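PDB 3QAT: malonyl CoA-acyl carrier protein transacylase from Bartonella henselae, which transfers the malonyl group from malonyl-CoA to acyl carrier protein, the step that probably supplies the chain-extending unit for bacterial fatty acid synthesis. Local coordinates for residues A[34-39]-A[69-74]; A[108-113]-A[228-233]; A[160-165]-A[180-185]; A[278-283]-A[300-305]. All coordinates share one frame; numbering follows the deposited sequence.

Interaction 1 of 4, residues A[34-39]-A[69-74]; sequences MVFEEV and LMAVSM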
loop_
_atom_site.group_PDB
_atom_site.type_symbol
_atom_site.label_atom_id
_atom_site.label_comp_id
_atom_site.label_asym_id
_atom_site.label_seq_id
_atom_site.Cartn_x
_atom_site.Cartn_y
_atom_site.Cartn_z
ATOM N N MET A 34 -14.298 16.967 3.117
ATOM C CA MET A 34 -13.608 17.743 2.077
ATOM C C MET A 34 -12.548 16.947 1.328
ATOM O O MET A 34 -12.321 17.202 0.168
ATOM C CB MET A 34 -12.996 19.015 2.674
ATOM C CG MET A 34 -14.052 20.008 3.069
ATOM S SD MET A 34 -13.408 21.569 3.728
ATOM C CE MET A 34 -12.380 21.020 5.079
ATOM N N VAL A 35 -11.900 15.996 1.989
ATOM C CA VAL A 35 -10.940 15.132 1.267
ATOM C C VAL A 35 -11.649 14.362 0.150
ATOM O O VAL A 35 -11.185 14.372 -1.005
ATOM C CB VAL A 35 -10.213 14.166 2.239
ATOM C CG1 VAL A 35 -9.493 13.023 1.473
ATOM C CG2 VAL A 35 -9.238 14.953 3.100
ATOM N N PHE A 36 -12.791 13.740 0.454
ATOM C CA PHE A 36 -13.536 13.008 -0.592
ATOM C C PHE A 36 -14.054 13.913 -1.687
ATOM O O PHE A 36 -14.013 13.551 -2.860
ATOM C CB PHE A 36 -14.663 12.148 -0.009
ATOM C CG PHE A 36 -14.163 10.992 0.813
ATOM C CD1 PHE A 36 -13.897 9.755 0.218
ATOM C CD2 PHE A 36 -13.933 11.128 2.183
ATOM C CE1 PHE A 36 -13.416 8.690 0.996
ATOM C CE2 PHE A 36 -13.466 10.060 2.955
ATOM C CZ PHE A 36 -13.196 8.846 2.362
ATOM N N GLU A 37 -14.542 15.098 -1.311
ATOM C CA GLU A 37 -14.975 16.057 -2.309
ATOM C C GLU A 37 -13.852 16.440 -3.266
ATOM O O GLU A 37 -14.072 16.532 -4.478
ATOM C CB GLU A 37 -15.506 17.312 -1.616
ATOM C CG GLU A 37 -16.827 17.083 -0.890
ATOM C CD GLU A 37 -17.211 18.278 -0.055
ATOM O OE1 GLU A 37 -16.448 19.263 -0.059
ATOM O OE2 GLU A 37 -18.281 18.244 0.581
ATOM N N GLU A 38 -12.644 16.667 -2.722
ATOM C CA GLU A 38 -11.527 17.090 -3.550
ATOM C C GLU A 38 -11.058 15.943 -4.448
ATOM O O GLU A 38 -10.733 16.170 -5.618
ATOM C CB GLU A 38 -10.358 17.641 -2.715
ATOM C CG GLU A 38 -9.227 18.092 -3.632
ATOM C CD GLU A 38 -8.134 18.895 -2.945
ATOM O OE1 GLU A 38 -8.197 19.091 -1.715
ATOM O OE2 GLU A 38 -7.202 19.297 -3.663
ATOM N N VAL A 39 -10.992 14.737 -3.883
ATOM C CA VAL A 39 -10.643 13.586 -4.726
ATOM C C VAL A 39 -11.609 13.397 -5.914
ATOM O O VAL A 39 -11.167 13.202 -7.062
ATOM C CB VAL A 39 -10.467 12.320 -3.876
ATOM C CG1 VAL A 39 -10.356 11.086 -4.783
ATOM C CG2 VAL A 39 -9.219 12.488 -3.003
ATOM N N LEU A 69 -8.570 4.247 -1.464
ATOM C CA LEU A 69 -7.887 3.933 -0.202
ATOM C C LEU A 69 -7.070 5.126 0.273
ATOM O O LEU A 69 -7.017 5.403 1.489
ATOM C CB LEU A 69 -7.000 2.682 -0.347
ATOM C CG LEU A 69 -7.818 1.372 -0.202
ATOM C CD1 LEU A 69 -7.022 0.175 -0.742
ATOM C CD2 LEU A 69 -8.189 1.147 1.269
ATOM N N MET A 70 -6.420 5.830 -0.666
ATOM C CA MET A 70 -5.662 7.017 -0.293
ATOM C C MET A 70 -6.604 8.066 0.313
ATOM O O MET A 70 -6.273 8.676 1.329
ATOM C CB MET A 70 -4.908 7.582 -1.514
ATOM C CG MET A 70 -4.069 8.861 -1.251
ATOM S SD MET A 70 -5.089 10.371 -1.347
ATOM C CE MET A 70 -5.623 10.339 -3.057
ATOM N N ALA A 71 -7.791 8.234 -0.280
ATOM C CA ALA A 71 -8.757 9.241 0.234
ATOM C C ALA A 71 -9.122 8.918 1.690
ATOM O O ALA A 71 -9.161 9.814 2.521
ATOM C CB ALA A 71 -10.015 9.265 -0.617
ATOM N N VAL A 72 -9.400 7.648 1.990
ATOM C CA VAL A 72 -9.750 7.288 3.364
ATOM C C VAL A 72 -8.583 7.623 4.295
ATOM O O VAL A 72 -8.787 8.225 5.352
ATOM C CB VAL A 72 -10.123 5.811 3.482
ATOM C CG1 VAL A 72 -10.390 5.428 4.957
ATOM C CG2 VAL A 72 -11.358 5.528 2.611
ATOM N N SER A 73 -7.360 7.257 3.905
ATOM C CA SER A 73 -6.194 7.559 4.733
ATOM C C SER A 73 -6.027 9.063 4.956
ATOM O O SER A 73 -5.800 9.523 6.088
ATOM C CB SER A 73 -4.906 6.980 4.134
ATOM O OG SER A 73 -4.843 5.574 4.270
ATOM N N MET A 74 -6.151 9.819 3.875
ATOM C CA MET A 74 -5.974 11.293 3.987
ATOM C C MET A 74 -7.111 11.959 4.764
ATOM O O MET A 74 -6.881 12.946 5.459
ATOM C CB MET A 74 -5.790 11.928 2.604
ATOM C CG MET A 74 -4.380 11.688 2.045
ATOM S SD MET A 74 -3.027 12.231 3.146
ATOM C CE MET A 74 -3.442 13.960 3.406
#

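Interaction 2 of 4, residues A[108-113]-A[228-233]; sequences AGTFSL and TAPIVP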
loop_
_atom_site.group_PDB
_atom_site.type_symbol
_atom_site.label_atom_id
_atom_site.label_comp_id
_atom_site.label_asym_id
_atom_site.label_seq_id
_atom_site.Cartn_x
_atom_site.Cartn_y
_atom_site.Cartn_z
ATOM N N ALA A 108 2.874 13.338 4.269
ATOM C CA ALA A 108 4.147 14.005 4.593
ATOM C C ALA A 108 4.386 15.266 3.736
ATOM O O ALA A 108 5.467 15.886 3.797
ATOM C CB ALA A 108 5.303 12.990 4.469
ATOM N N GLY A 109 3.371 15.667 2.962
ATOM C CA GLY A 109 3.423 16.903 2.186
ATOM C C GLY A 109 4.175 16.902 0.867
ATOM O O GLY A 109 4.375 17.968 0.284
ATOM N N THR A 110 4.585 15.731 0.381
ATOM C CA THR A 110 5.391 15.657 -0.850
ATOM C C THR A 110 4.576 15.975 -2.090
ATOM O O THR A 110 5.084 16.630 -3.012
ATOM C CB THR A 110 6.063 14.262 -0.966
ATOM O OG1 THR A 110 7.155 14.215 -0.037
ATOM C CG2 THR A 110 6.621 13.943 -2.389
ATOM N N PHE A 111 3.346 15.460 -2.128
ATOM C CA PHE A 111 2.405 15.772 -3.199
ATOM C C PHE A 111 1.127 16.375 -2.616
ATOM O O PHE A 111 0.723 16.062 -1.484
ATOM C CB PHE A 111 1.929 14.505 -3.927
ATOM C CG PHE A 111 3.019 13.606 -4.435
ATOM C CD1 PHE A 111 3.970 14.068 -5.352
ATOM C CD2 PHE A 111 3.061 12.272 -4.011
ATOM C CE1 PHE A 111 4.960 13.212 -5.854
ATOM C CE2 PHE A 111 4.042 11.399 -4.499
ATOM C CZ PHE A 111 4.992 11.875 -5.430
ATOM N N SER A 112 0.467 17.220 -3.405
ATOM C CA SER A 112 -0.855 17.723 -3.024
ATOM C C SER A 112 -1.874 16.587 -3.078
ATOM O O SER A 112 -1.660 15.577 -3.755
ATOM C CB SER A 112 -1.345 18.843 -3.946
ATOM O OG SER A 112 -1.664 18.367 -5.273
ATOM N N LEU A 113 -3.002 16.797 -2.416
ATOM C CA LEU A 113 -4.080 15.802 -2.477
ATOM C C LEU A 113 -4.619 15.594 -3.898
ATOM O O LEU A 113 -4.825 14.458 -4.336
ATOM C CB LEU A 113 -5.212 16.201 -1.526
ATOM C CG LEU A 113 -6.421 15.229 -1.522
ATOM C CD1 LEU A 113 -6.059 13.806 -1.045
ATOM C CD2 LEU A 113 -7.506 15.775 -0.635
ATOM N N THR A 228 7.778 18.045 -3.264
ATOM C CA THR A 228 8.626 18.578 -2.209
ATOM C C THR A 228 9.160 17.426 -1.358
ATOM O O THR A 228 8.503 16.385 -1.243
ATOM C CB THR A 228 7.846 19.535 -1.276
ATOM O OG1 THR A 228 6.869 20.278 -2.025
ATOM C CG2 THR A 228 8.816 20.506 -0.610
ATOM N N ALA A 229 10.329 17.610 -0.750
ATOM C CA ALA A 229 10.867 16.608 0.188
ATOM C C ALA A 229 9.836 16.357 1.289
ATOM O O ALA A 229 9.244 17.307 1.825
ATOM C CB ALA A 229 12.214 17.100 0.814
ATOM N N PRO A 230 9.598 15.079 1.642
ATOM C CA PRO A 230 8.639 14.830 2.727
ATOM C C PRO A 230 9.132 15.382 4.068
ATOM O O PRO A 230 10.350 15.418 4.316
ATOM C CB PRO A 230 8.553 13.295 2.781
ATOM C CG PRO A 230 9.905 12.841 2.288
ATOM C CD PRO A 230 10.241 13.844 1.167
ATOM N N ILE A 231 8.200 15.803 4.918
ATOM C CA ILE A 231 8.559 16.450 6.195
ATOM C C ILE A 231 9.128 15.464 7.235
ATOM O O ILE A 231 9.844 15.870 8.180
ATOM C CB ILE A 231 7.368 17.223 6.798
ATOM C CG1 ILE A 231 6.240 16.246 7.150
ATOM C CG2 ILE A 231 6.941 18.372 5.863
ATOM C CD1 ILE A 231 5.272 16.739 8.121
ATOM N N VAL A 232 8.798 14.181 7.063
ATOM C CA VAL A 232 9.469 13.077 7.780
ATOM C C VAL A 232 9.790 12.011 6.734
ATOM O O VAL A 232 9.119 11.976 5.707
ATOM C CB VAL A 232 8.648 12.514 8.970
ATOM C CG1 VAL A 232 8.240 13.634 9.932
ATOM C CG2 VAL A 232 7.430 11.740 8.516
ATOM N N PRO A 233 10.821 11.170 6.966
ATOM C CA PRO A 233 11.248 10.297 5.881
ATOM C C PRO A 233 10.256 9.188 5.560
ATOM O O PRO A 233 9.543 8.703 6.446
ATOM C CB PRO A 233 12.544 9.659 6.413
ATOM C CG PRO A 233 13.018 10.572 7.505
ATOM C CD PRO A 233 11.765 11.123 8.114
HETATM O O HOH W 1 6.721 18.105 2.486
HETATM O O HOH W 2 4.722 19.630 -3.559
#

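Interaction 3 of 4, residues A[160-165]-A[180-185]; sequences GLCQIA and KAVETA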
loop_
_atom_site.group_PDB
_atom_site.type_symbol
_atom_site.label_atom_id
_atom_site.label_comp_id
_atom_site.label_asym_id
_atom_site.label_seq_id
_atom_site.Cartn_x
_atom_site.Cartn_y
_atom_site.Cartn_z
ATOM N N GLY A 160 7.782 -20.148 -17.275
ATOM C CA GLY A 160 7.640 -18.702 -17.414
ATOM C C GLY A 160 8.117 -17.923 -16.209
ATOM O O GLY A 160 8.726 -18.487 -15.292
ATOM N N LEU A 161 7.815 -16.625 -16.201
ATOM C CA LEU A 161 8.332 -15.733 -15.165
ATOM C C LEU A 161 7.488 -15.825 -13.896
ATOM O O LEU A 161 6.257 -15.777 -13.973
ATOM C CB LEU A 161 8.345 -14.278 -15.659
ATOM C CG LEU A 161 8.923 -13.201 -14.730
ATOM C CD1 LEU A 161 10.316 -13.556 -14.254
ATOM C CD2 LEU A 161 8.915 -11.824 -15.399
ATOM N N CYS A 162 8.159 -15.992 -12.757
ATOM C CA CYS A 162 7.495 -15.985 -11.440
ATOM C C CYS A 162 8.429 -15.312 -10.456
ATOM O O CYS A 162 9.603 -15.671 -10.355
ATOM C CB CYS A 162 7.157 -17.412 -11.002
ATOM S SG CYS A 162 6.246 -17.562 -9.436
ATOM N N GLN A 163 7.912 -14.319 -9.732
ATOM C CA GLN A 163 8.737 -13.501 -8.864
ATOM C C GLN A 163 8.036 -13.288 -7.531
ATOM O O GLN A 163 6.816 -13.445 -7.438
ATOM C CB GLN A 163 8.968 -12.129 -9.516
ATOM C CG GLN A 163 9.920 -12.189 -10.680
ATOM C CD GLN A 163 9.992 -10.867 -11.404
ATOM O OE1 GLN A 163 9.040 -10.445 -12.028
ATOM N NE2 GLN A 163 11.143 -10.211 -11.324
ATOM N N ILE A 164 8.800 -12.957 -6.496
ATOM C CA ILE A 164 8.183 -12.535 -5.220
ATOM C C ILE A 164 7.666 -11.099 -5.346
ATOM O O ILE A 164 8.453 -10.167 -5.581
ATOM C CB ILE A 164 9.165 -12.671 -4.045
ATOM C CG1 ILE A 164 9.493 -14.158 -3.820
ATOM C CG2 ILE A 164 8.579 -12.022 -2.770
ATOM C CD1 ILE A 164 10.472 -14.412 -2.674
ATOM N N ALA A 165 6.351 -10.936 -5.202
ATOM C CA ALA A 165 5.706 -9.621 -5.273
ATOM C C ALA A 165 5.648 -8.929 -3.911
ATOM O O ALA A 165 5.831 -7.720 -3.818
ATOM C CB ALA A 165 4.299 -9.787 -5.825
ATOM N N LYS A 180 0.838 -19.477 -16.308
ATOM C CA LYS A 180 1.204 -20.893 -16.194
ATOM C C LYS A 180 2.294 -21.139 -15.144
ATOM O O LYS A 180 2.190 -22.079 -14.356
ATOM C CB LYS A 180 1.628 -21.468 -17.556
ATOM N N ALA A 181 3.332 -20.308 -15.141
ATOM C CA ALA A 181 4.415 -20.418 -14.163
ATOM C C ALA A 181 3.892 -20.228 -12.734
ATOM O O ALA A 181 4.284 -20.960 -11.823
ATOM C CB ALA A 181 5.525 -19.420 -14.456
ATOM N N VAL A 182 3.001 -19.256 -12.539
ATOM C CA VAL A 182 2.459 -19.017 -11.191
ATOM C C VAL A 182 1.579 -20.189 -10.723
ATOM O O VAL A 182 1.654 -20.627 -9.551
ATOM C CB VAL A 182 1.697 -17.652 -11.119
ATOM C CG1 VAL A 182 1.019 -17.450 -9.731
ATOM C CG2 VAL A 182 2.655 -16.473 -11.404
ATOM N N GLU A 183 0.775 -20.725 -11.641
ATOM C CA GLU A 183 -0.036 -21.905 -11.349
ATOM C C GLU A 183 0.843 -23.088 -10.905
ATOM O O GLU A 183 0.524 -23.780 -9.929
ATOM C CB GLU A 183 -0.879 -22.280 -12.574
ATOM C CG GLU A 183 -1.883 -23.398 -12.287
ATOM C CD GLU A 183 -2.581 -23.908 -13.541
ATOM O OE1 GLU A 183 -2.335 -23.368 -14.649
ATOM O OE2 GLU A 183 -3.355 -24.886 -13.420
ATOM N N THR A 184 1.945 -23.299 -11.624
ATOM C CA THR A 184 2.867 -24.390 -11.303
ATOM C C THR A 184 3.519 -24.137 -9.953
ATOM O O THR A 184 3.677 -25.048 -9.161
ATOM C CB THR A 184 3.917 -24.610 -12.401
ATOM O OG1 THR A 184 3.235 -24.800 -13.650
ATOM C CG2 THR A 184 4.775 -25.843 -12.088
ATOM N N ALA A 185 3.881 -22.884 -9.700
ATOM C CA ALA A 185 4.486 -22.508 -8.433
ATOM C C ALA A 185 3.579 -22.820 -7.253
ATOM O O ALA A 185 4.065 -23.240 -6.197
ATOM C CB ALA A 185 4.859 -21.014 -8.447
#

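Interaction 4 of 4, residues A[278-283]-A[300-305]; sequences LFEIGS and ALTVGT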
loop_
_atom_site.group_PDB
_atom_site.type_symbol
_atom_site.label_atom_id
_atom_site.label_comp_id
_atom_site.label_asym_id
_atom_site.label_seq_id
_atom_site.Cartn_x
_atom_site.Cartn_y
_atom_site.Cartn_z
ATOM N N LEU A 278 3.212 1.400 16.018
ATOM C CA LEU A 278 2.927 1.482 14.582
ATOM C C LEU A 278 1.450 1.735 14.401
ATOM O O LEU A 278 0.635 0.888 14.793
ATOM C CB LEU A 278 3.261 0.146 13.911
ATOM C CG LEU A 278 4.713 -0.316 13.879
ATOM C CD1 LEU A 278 4.730 -1.804 13.539
ATOM C CD2 LEU A 278 5.489 0.449 12.834
ATOM N N PHE A 279 1.109 2.868 13.791
ATOM C CA PHE A 279 -0.280 3.212 13.535
ATOM C C PHE A 279 -0.588 2.843 12.078
ATOM O O PHE A 279 0.249 3.061 11.214
ATOM C CB PHE A 279 -0.508 4.709 13.727
ATOM C CG PHE A 279 -0.411 5.162 15.147
ATOM C CD1 PHE A 279 -1.480 4.997 16.014
ATOM C CD2 PHE A 279 0.759 5.758 15.603
ATOM C CE1 PHE A 279 -1.390 5.454 17.345
ATOM C CE2 PHE A 279 0.865 6.200 16.907
ATOM C CZ PHE A 279 -0.217 6.062 17.771
ATOM N N GLU A 280 -1.752 2.242 11.868
ATOM C CA GLU A 280 -2.307 1.977 10.524
ATOM C C GLU A 280 -3.397 3.029 10.250
ATOM O O GLU A 280 -4.455 3.038 10.897
ATOM C CB GLU A 280 -2.892 0.553 10.478
ATOM C CG GLU A 280 -3.520 0.223 9.112
ATOM C CD GLU A 280 -3.855 -1.261 8.938
ATOM O OE1 GLU A 280 -3.959 -1.990 9.974
ATOM O OE2 GLU A 280 -3.954 -1.693 7.743
ATOM N N ILE A 281 -3.127 3.895 9.277
ATOM C CA ILE A 281 -3.961 5.062 9.043
ATOM C C ILE A 281 -4.904 4.801 7.884
ATOM O O ILE A 281 -4.451 4.637 6.757
ATOM C CB ILE A 281 -3.071 6.289 8.680
ATOM C CG1 ILE A 281 -2.005 6.587 9.750
ATOM C CG2 ILE A 281 -3.956 7.532 8.439
ATOM C CD1 ILE A 281 -2.587 6.881 11.154
ATOM N N GLY A 282 -6.206 4.761 8.140
ATOM C CA GLY A 282 -7.195 4.573 7.066
ATOM C C GLY A 282 -8.094 3.362 7.230
ATOM O O GLY A 282 -8.560 3.067 8.320
ATOM N N SER A 283 -8.354 2.662 6.122
ATOM C CA SER A 283 -9.339 1.565 6.103
ATOM C C SER A 283 -8.737 0.218 6.529
ATOM O O SER A 283 -7.712 -0.194 6.000
ATOM C CB SER A 283 -9.884 1.412 4.671
ATOM O OG SER A 283 -10.919 0.414 4.654
ATOM N N ALA A 300 0.724 -2.084 18.016
ATOM C CA ALA A 300 0.199 -1.831 16.667
ATOM C C ALA A 300 -1.283 -1.453 16.807
ATOM O O ALA A 300 -2.085 -2.210 17.384
ATOM C CB ALA A 300 0.364 -3.052 15.821
ATOM N N LEU A 301 -1.640 -0.283 16.275
ATOM C CA LEU A 301 -2.968 0.282 16.483
ATOM C C LEU A 301 -3.564 0.735 15.175
ATOM O O LEU A 301 -2.874 1.336 14.357
ATOM C CB LEU A 301 -2.915 1.487 17.446
ATOM C CG LEU A 301 -2.394 1.204 18.869
ATOM C CD1 LEU A 301 -2.323 2.491 19.640
ATOM C CD2 LEU A 301 -3.287 0.189 19.580
ATOM N N THR A 302 -4.851 0.452 15.003
ATOM C CA THR A 302 -5.594 0.937 13.834
ATOM C C THR A 302 -6.140 2.356 14.089
ATOM O O THR A 302 -6.562 2.691 15.200
ATOM C CB THR A 302 -6.747 -0.013 13.445
ATOM O OG1 THR A 302 -7.513 -0.383 14.602
ATOM C CG2 THR A 302 -6.200 -1.283 12.797
ATOM N N VAL A 303 -6.163 3.175 13.041
ATOM C CA VAL A 303 -6.734 4.537 13.115
ATOM C C VAL A 303 -7.693 4.790 11.945
ATOM O O VAL A 303 -7.282 5.277 10.876
ATOM C CB VAL A 303 -5.631 5.622 13.129
ATOM C CG1 VAL A 303 -6.207 6.933 13.593
ATOM C CG2 VAL A 303 -4.465 5.211 14.058
ATOM N N GLY A 304 -8.967 4.455 12.156
ATOM C CA GLY A 304 -9.994 4.577 11.120
ATOM C C GLY A 304 -11.289 5.187 11.584
ATOM O O GLY A 304 -12.073 5.664 10.774
ATOM N N THR A 305 -11.501 5.195 12.892
ATOM C CA THR A 305 -12.731 5.752 13.483
ATOM C C THR A 305 -12.399 6.967 14.344
ATOM O O THR A 305 -11.226 7.202 14.711
ATOM C CB THR A 305 -13.449 4.715 14.359
ATOM O OG1 THR A 305 -12.621 4.405 15.486
ATOM C CG2 THR A 305 -13.777 3.434 13.588
#

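Interaction 1 of 4, residues A[34-39]-A[69-74]
Phe36 and Val35 press against Ala71 where helix 30-43 runs beside helix 62-82. The tight part of the contact is centred on the small Ala71, whose CB points toward the other helix. Phe36 CE1 comes to 3.8 Å from Ala71 CB, and at the same ring's edge, near its plane, Phe36 CZ lies 3.8 Å from Val72 CG2. The ring also meets that of Phe52, their planes inclined at about 55°. On the next turn Val39 CG2 sits 4.1 Å from Ala71 CB, which puts Ala71 between Phe36 and Val39. Val35 uses both its methyls: CG1, turned anti to the backbone N (chi1 165°), reaches 3.4 Å from Ala71 O and also touches Met74 CB, while CG2 lies over the Met74 carbonyl.

The two segments are nearly antiparallel, 149° between their directions and 9.1 Å between their axes, a helix-on-helix pairing within the acyl transferase domain made by apolar contacts with no hydrogen bond across it. Met70 closes one border more loosely: its chain is bent at chi2 and chi3, and its CE stays 4.2 Å from Val39 CG2. That side is filled by helix 113-129, where Thr116 and Leu120 touch Met70. The far side of helix 30-43 is the solvent side, with Met34 and Glu37 exposed and Glu38 partly so, although Glu38 OE2 is hydrogen-bonded to Thr114 OG1.

Interaction 2 of 4, residues A[108-113]-A[228-233]
Two loops meet backbone to backbone here: Ile231 N donates to Ala108 O at 3.0 Å, in the carbonyl plane and on a lone pair, and Thr228 N donates to Thr110 O at 3.1 Å. Thr110 answers with its side chain. Its OG1, placed beside its own backbone N by a chi1 of -75°, gives a hydrogen bond of 2.8 Å to Thr228 O, approaching nearly along the C=O axis at 160°. The same Thr110 OG1 sits over one face of the Pro230 ring, 3.3 Å from Pro230 CB, and Ala108 CB meets the ring's edge, 3.7 Å from Pro230 CB. Ile231 lays CG1 and CG2 around the Ala108 carbonyl.

Two waters fill in between the loops. One molecule donates to Ala108 O and Ala229 O, so the Ala108 carbonyl accepts from this water as well as from Ile231 N; a second donates to Thr110 O. Phe111 turns from the contact to Leu253 of helix 246-258, a helix that Pro230 also touches through Ile249. The loop 108-113 opens with a Schellman motif that ends helix 100-107, Gly109 being its C-prime residue at positive phi, and passes to the N-cap Ser112 of helix 113-129.

Interaction 3 of 4, residues A[160-165]-A[180-185]
Ala181 and Cys162 meet where helix 179-191 packs against strand 162-169, part of the mixed, largely antiparallel sheet of the ferredoxin-like smaller subdomain of this acyltransferase fold. Strand and helix cross steeply, 72° between the directions of the short segments, with 8.7 Å between their axes. No hydrogen bond links the two segments.

Contacts between backbone and side chain lie just before the strand. Ala181 CB points at the Gly160 carbonyl, 3.4 Å from its O, and lies 3.7 Å from Leu161 O. The backbones come close here, with 4.9 Å between the CA atoms of Gly160 and Ala181; Gly160 has no side chain to stand between them.

Apolar contacts gather round Cys162, whose CB heads toward the helix. Setting SG anti to the backbone N (chi1 -177°) brings the sulfur against Val182 and, one turn on from Ala181, Ala185. Around this group, Cys153 of helix 146-155 touches Cys162, Ile175 of strand 172-176 touches both Cys162 and Ala185, and Val182 reaches over to Ser137 and Ala139 on strand 136-142.

Within the helix, Lys180 O accepts from both Thr184 N and Thr184 OG1, each at 3.0 Å, and the two donors come from opposite faces of the carbonyl plane.

At the deep end of the contact, Cys162 SG stands 3.8 Å from Ala185 CB and 4.2 Å from Val182 CG2.

Interaction 4 of 4, residues A[278-283]-A[300-305]
Leu278 to Ile281 pair with Ala300 to Val303 as parallel strands, 23° between their directions, and the hydrogen bonds alternate along them: Leu301 N to Leu278 O at 3.0 Å, Glu280 N to Leu301 O at 2.9 Å, Val303 N to Glu280 O at 2.7 Å. A fourth, Gly282 N to Val303 O, carries the pairing one residue past the first strand, with its donor tilted 33° from the carbonyl plane.

On one face Val303 CG2 wedges between two neighbours, 3.6 Å from Phe279 CD1 and 3.8 Å from Ile281 CD1. Phe279 also runs alongside Leu301, pointing the same way, with its CE1 at 3.9 Å from Leu301 CD1. Helix 306-316 closes over Phe279 and Val303.

The strands belong to a beta-alpha-beta crossover, and the connecting helix 286-294 lies over the other face, touching Leu278, Ala300 and Thr302. There Glu280 and Thr302 lie side by side, Glu280 OE1 being 3.7 Å from Thr302 CG2. The extended Glu280 chain, CG anti to the backbone N (chi1 179°), carries its buried carboxylate to the start of that helix, where OE1 bonds Thr288 OG1 and OE2 bonds Leu287 N. Thr302 OG1 is paired instead with Glu308 OE2.

Three of the contacts cluster in the larger part of the molecule and one stands apart. Leu113, which starts helix 113-129 after the loop of interaction 2, packs on Met70 and Val39 of interaction 1, with Leu113 CD1 3.6 Å from Met70 SD. Interaction 1 meets interaction 4 through a probable hydrogen bond of 2.7 Å from Ser73 OG to Ile281 O. Interaction 3 lies on the opposite side of the chain's centre, its centre about 35 Å from that of interaction 1, and along the chain it is nested inside the loop that interaction 2 closes. The Met70 side chain lies near, without touching, a GxSxG pattern around Ser98, consistent with the nucleophile elbow of this family.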